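Local coordinates for DUF1611 domain-containing protein (PDB 2OBN) that is of unknown function but pairs a Rossmann-like domain with a P-loop NTPase-like domain, and so probably binds a nucleotide, at residues 332-336 with 337-341; 134-137 with 138-142. The protein carries 2 engineered substitutions. All blocks are in the same frame, centred on the assembly; numbering follows the deposited sequence.

Contact 1 (332-336 with 337-341); sequences TDVVR and FGADV
Arg336 and Phe337 send their side chains out side by side in the same direction. From Arg336 CB, 3.9 Å from Phe337 CD2, the arginine runs extended: Arg336 CG sits over the centre of the Phe337 ring, 3.7 Å from its centroid, in a CH-pi contact, and Arg336 CD lies near CE2 and CZ. The methylenes cover the ring face while the guanidinium, its plane 7° from that of the ring, gives NH1 to Leu311 O and Thr308 OG1. With CG anti to the carbonyl carbon (chi1 -55°), Phe337 brings CD2 to 3.7 Å from Thr332 OG1 and also touches Ile320 of helix 313-327. Were this ring replaced by the methyl of an alanine, the Arg336 methylenes would probably lose the face they lie on and a gap would open beside Thr332. Asp333, short enough to cap, accepts from Arg336 N through OD1 (3.1 Å, from above the carboxylate plane), and its OD2 is hydrogen-bonded to Thr308 OG1; Asp333 O accepts from Phe337 N at 2.8 Å. Gly338 leaves helical angles first: at phi 103° a CB would jam against the preceding carbonyl oxygen. Beyond it the small Ala339 CB comes back to Val334 CB, 3.9 Å away, against helix 166-179. This is a short, weakly bonded helical turn, N-capped by Asp333, after edge strand 331-332 of the P-loop domain's parallel sheet.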
loop_
_atom_site.group_PDB
_atom_site.type_symbol
_atom_site.label_atom_id
_atom_site.label_comp_id
_atom_site.label_asym_id
_atom_site.label_seq_id
_atom_site.Cartn_x
_atom_site.Cartn_y
_atom_site.Cartn_z
ATOM N N THR B 332 3.125 -25.372 -15.854
ATOM C CA THR B 332 4.338 -25.488 -16.644
ATOM C C THR B 332 5.258 -24.325 -16.323
ATOM O O THR B 332 4.875 -23.392 -15.622
ATOM C CB THR B 332 4.059 -25.501 -18.174
ATOM O OG1 THR B 332 5.262 -25.867 -18.879
ATOM C CG2 THR B 332 3.592 -24.129 -18.655
ATOM N N ASP B 333 6.481 -24.413 -16.839
ATOM C CA ASP B 333 7.436 -23.311 -16.811
ATOM C C ASP B 333 7.182 -22.627 -18.166
ATOM O O ASP B 333 7.548 -23.162 -19.221
ATOM C CB ASP B 333 8.865 -23.840 -16.680
ATOM C CG ASP B 333 9.880 -22.730 -16.553
ATOM O OD1 ASP B 333 9.619 -21.633 -17.089
ATOM O OD2 ASP B 333 10.935 -22.951 -15.934
ATOM N N VAL B 334 6.540 -21.465 -18.144
ATOM C CA VAL B 334 6.154 -20.782 -19.392
ATOM C C VAL B 334 7.319 -20.205 -20.200
ATOM O O VAL B 334 7.228 -20.047 -21.428
ATOM C CB VAL B 334 5.078 -19.683 -19.149
ATOM C CG1 VAL B 334 3.888 -20.270 -18.406
ATOM C CG2 VAL B 334 5.642 -18.486 -18.394
ATOM N N VAL B 335 8.400 -19.886 -19.505
ATOM C CA VAL B 335 9.605 -19.364 -20.133
ATOM C C VAL B 335 10.298 -20.521 -20.837
ATOM O O VAL B 335 10.684 -20.433 -22.005
ATOM C CB VAL B 335 10.548 -18.741 -19.068
ATOM C CG1 VAL B 335 11.929 -18.410 -19.643
ATOM C CG2 VAL B 335 9.900 -17.498 -18.454
ATOM N N ARG B 336 10.400 -21.629 -20.116
ATOM C CA ARG B 336 11.112 -22.811 -20.591
ATOM C C ARG B 336 10.383 -23.665 -21.619
ATOM O O ARG B 336 11.004 -24.140 -22.577
ATOM C CB ARG B 336 11.460 -23.668 -19.379
ATOM C CG ARG B 336 12.408 -24.790 -19.631
ATOM C CD ARG B 336 12.982 -25.255 -18.310
ATOM N NE ARG B 336 14.181 -26.056 -18.501
ATOM C CZ ARG B 336 14.991 -26.449 -17.524
ATOM N NH1 ARG B 336 14.741 -26.126 -16.252
ATOM N NH2 ARG B 336 16.058 -27.172 -17.827
ATOM N N PHE B 337 9.084 -23.872 -21.416
ATOM C CA PHE B 337 8.308 -24.754 -22.286
ATOM C C PHE B 337 7.155 -24.109 -23.055
ATOM O O PHE B 337 6.481 -24.798 -23.820
ATOM C CB PHE B 337 7.764 -25.924 -21.467
ATOM C CG PHE B 337 8.818 -26.691 -20.727
ATOM C CD1 PHE B 337 9.723 -27.497 -21.416
ATOM C CD2 PHE B 337 8.891 -26.642 -19.339
ATOM C CE1 PHE B 337 10.694 -28.221 -20.735
ATOM C CE2 PHE B 337 9.866 -27.371 -18.642
ATOM C CZ PHE B 337 10.764 -28.163 -19.343
ATOM N N GLY B 338 6.925 -22.810 -22.877
ATOM C CA GLY B 338 5.826 -22.116 -23.549
ATOM C C GLY B 338 4.648 -21.852 -22.620
ATOM O O GLY B 338 4.431 -22.565 -21.647
ATOM N N ALA B 339 3.847 -20.846 -22.958
ATOM C CA ALA B 339 2.735 -20.436 -22.113
ATOM C C ALA B 339 1.364 -21.011 -22.464
ATOM O O ALA B 339 0.406 -20.757 -21.721
ATOM C CB ALA B 339 2.656 -18.914 -22.109
ATOM N N ASP B 340 1.243 -21.767 -23.562
ATOM C CA ASP B 340 -0.094 -22.234 -24.016
ATOM C C ASP B 340 -0.901 -23.029 -22.988
ATOM O O ASP B 340 -2.121 -22.877 -22.901
ATOM C CB ASP B 340 -0.006 -23.004 -25.348
ATOM C CG ASP B 340 0.172 -22.085 -26.568
ATOM O OD1 ASP B 340 -0.206 -20.897 -26.524
ATOM O OD2 ASP B 340 0.672 -22.565 -27.593
ATOM N N VAL B 341 -0.224 -23.876 -22.225
ATOM C CA VAL B 341 -0.869 -24.655 -21.162
ATOM C C VAL B 341 -1.607 -23.738 -20.166
ATOM O O VAL B 341 -2.716 -24.055 -19.755
ATOM C CB VAL B 341 0.175 -25.559 -20.449
ATOM C CG1 VAL B 341 -0.332 -26.105 -19.126
ATOM C CG2 VAL B 341 0.592 -26.707 -21.388
#

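Contact 2 (134-137 with 138-142); sequences RKEP and ANLDV
A tight bend in the loop between strand 130-132 of the Rossmann-like sheet and strand 153-159 of the P-loop sheet folds Leu140 back against Glu136 and Pro137. No hydrogen bond crosses the bend, which is shaped by its backbone and by packing. Pro137, its phi fixed by the ring, keeps the approach extended, and Asn139 takes up left-handed helical angles (phi 58°, psi 44°), a conformation that asparagine adopts more readily than most residues. The chain is thereby turned so that Leu140 points back toward the preceding segment while the CB of Asn139 is directed away.

Leucine suits this place because a single methyl, CD1, meets both the glutamate chain and the proline ring. Leu140 CG lies 3.5 Å from Pro137 O, and Leu140 CD1 comes within 4.3 Å of Pro137 CD, a loose apolar touch. The same methyl meets Glu136, whose chain has CG anti to the backbone N (chi1 -178°) and continues extended, crossing the leucine at a slant and bringing its aliphatic CG 3.7 Å from Leu140 CD1. Both side chains also rest on Phe210 of helix 208-222, so the bend is laid against that helix. A glutamate serves here because its methylenes can pack while its carboxylate pairs with a charge: OE2 forms a salt bridge with Arg207. OE2 and Pro137 O both hydrogen-bond O1 of a bound tetraethylene glycol, probably from the crystallisation liquor. Glu136 OE2 itself stands 3.5 Å from the methyl Leu140 CD1.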
loop_
_atom_site.group_PDB
_atom_site.type_symbol
_atom_site.label_atom_id
_atom_site.label_comp_id
_atom_site.label_asym_id
_atom_site.label_seq_id
_atom_site.Cartn_x
_atom_site.Cartn_y
_atom_site.Cartn_z
ATOM N N ARG B 134 9.950 6.069 -10.691
ATOM C CA ARG B 134 9.064 5.832 -9.556
ATOM C C ARG B 134 8.150 6.992 -9.129
ATOM O O ARG B 134 7.369 6.830 -8.205
ATOM C CB ARG B 134 9.841 5.259 -8.359
ATOM C CG ARG B 134 9.900 3.742 -8.364
ATOM C CD ARG B 134 10.863 3.226 -7.323
ATOM N NE ARG B 134 10.684 1.807 -7.005
ATOM C CZ ARG B 134 11.664 0.975 -6.631
ATOM N NH1 ARG B 134 12.936 1.344 -6.624
ATOM N NH2 ARG B 134 11.383 -0.280 -6.326
ATOM N N LYS B 135 8.216 8.144 -9.797
ATOM C CA LYS B 135 7.350 9.277 -9.436
ATOM C C LYS B 135 5.874 8.879 -9.602
ATOM O O LYS B 135 5.495 8.299 -10.613
ATOM C CB LYS B 135 7.691 10.513 -10.279
ATOM C CG LYS B 135 6.950 11.774 -9.871
ATOM C CD LYS B 135 7.426 12.983 -10.678
ATOM C CE LYS B 135 6.618 14.231 -10.315
ATOM N NZ LYS B 135 7.173 15.465 -10.969
ATOM N N GLU B 136 5.058 9.185 -8.600
ATOM C CA GLU B 136 3.648 8.799 -8.594
ATOM C C GLU B 136 2.867 9.459 -9.732
ATOM O O GLU B 136 3.044 10.647 -9.990
ATOM C CB GLU B 136 3.026 9.169 -7.238
ATOM C CG GLU B 136 1.581 8.771 -7.081
ATOM C CD GLU B 136 1.025 9.027 -5.691
ATOM O OE1 GLU B 136 1.687 8.692 -4.682
ATOM O OE2 GLU B 136 -0.117 9.526 -5.623
ATOM N N PRO B 137 2.012 8.695 -10.432
ATOM C CA PRO B 137 1.208 9.360 -11.463
ATOM C C PRO B 137 0.306 10.453 -10.879
ATOM O O PRO B 137 -0.072 10.409 -9.700
ATOM C CB PRO B 137 0.351 8.229 -12.034
ATOM C CG PRO B 137 1.044 6.974 -11.655
ATOM C CD PRO B 137 1.727 7.253 -10.362
ATOM N N ALA B 138 -0.027 11.429 -11.703
ATOM C CA ALA B 138 -0.878 12.526 -11.277
ATOM C C ALA B 138 -2.364 12.162 -11.306
ATOM O O ALA B 138 -2.787 11.236 -12.002
ATOM C CB ALA B 138 -0.638 13.726 -12.181
ATOM N N ASN B 139 -3.141 12.934 -10.552
ATOM C CA ASN B 139 -4.600 12.838 -10.533
ATOM C C ASN B 139 -5.149 11.478 -10.152
ATOM O O ASN B 139 -6.082 10.978 -10.781
ATOM C CB ASN B 139 -5.176 13.270 -11.896
ATOM C CG ASN B 139 -4.702 14.661 -12.321
ATOM O OD1 ASN B 139 -4.346 14.872 -13.481
ATOM N ND2 ASN B 139 -4.675 15.607 -11.375
ATOM N N LEU B 140 -4.574 10.879 -9.121
ATOM C CA LEU B 140 -5.062 9.609 -8.639
ATOM C C LEU B 140 -6.220 9.862 -7.693
ATOM O O LEU B 140 -6.288 10.905 -7.041
ATOM C CB LEU B 140 -3.964 8.839 -7.930
ATOM C CG LEU B 140 -2.831 8.367 -8.840
ATOM C CD1 LEU B 140 -1.816 7.593 -8.016
ATOM C CD2 LEU B 140 -3.375 7.506 -10.000
ATOM N N ASP B 141 -7.156 8.920 -7.660
ATOM C CA ASP B 141 -8.301 9.014 -6.766
ATOM C C ASP B 141 -8.378 7.662 -6.077
ATOM O O ASP B 141 -7.520 6.806 -6.316
ATOM C CB ASP B 141 -9.587 9.318 -7.542
ATOM C CG ASP B 141 -10.611 10.095 -6.707
ATOM O OD1 ASP B 141 -10.324 10.410 -5.525
ATOM O OD2 ASP B 141 -11.706 10.398 -7.237
ATOM N N VAL B 142 -9.370 7.480 -5.206
ATOM C CA VAL B 142 -9.557 6.209 -4.528
ATOM C C VAL B 142 -10.273 5.276 -5.517
ATOM O O VAL B 142 -11.117 5.722 -6.296
ATOM C CB VAL B 142 -10.308 6.392 -3.188
ATOM C CG1 VAL B 142 -10.583 5.039 -2.531
ATOM C CG2 VAL B 142 -9.462 7.267 -2.250
#

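Contact 2 comes first along the chain and closes before contact 1 opens. Their centres are 35 Å apart, on opposite sides of the chain's centre, and their nearest atoms remain about 21 Å from each other. Contact 2 lies in the connection that leaves the Rossmann-like sheet at strand 130-132 and enters the P-loop sheet at strand 153-159. Contact 1 follows strand 331-332, the last strand of that second sheet, and leads into the C-terminal helix 340-347. One thus belongs to the link between the two sheets and the other to the chain beyond the second: residues 134-142 pass along helix 208-222, whereas residues 332-341 touch both helices 166-179 and 313-327.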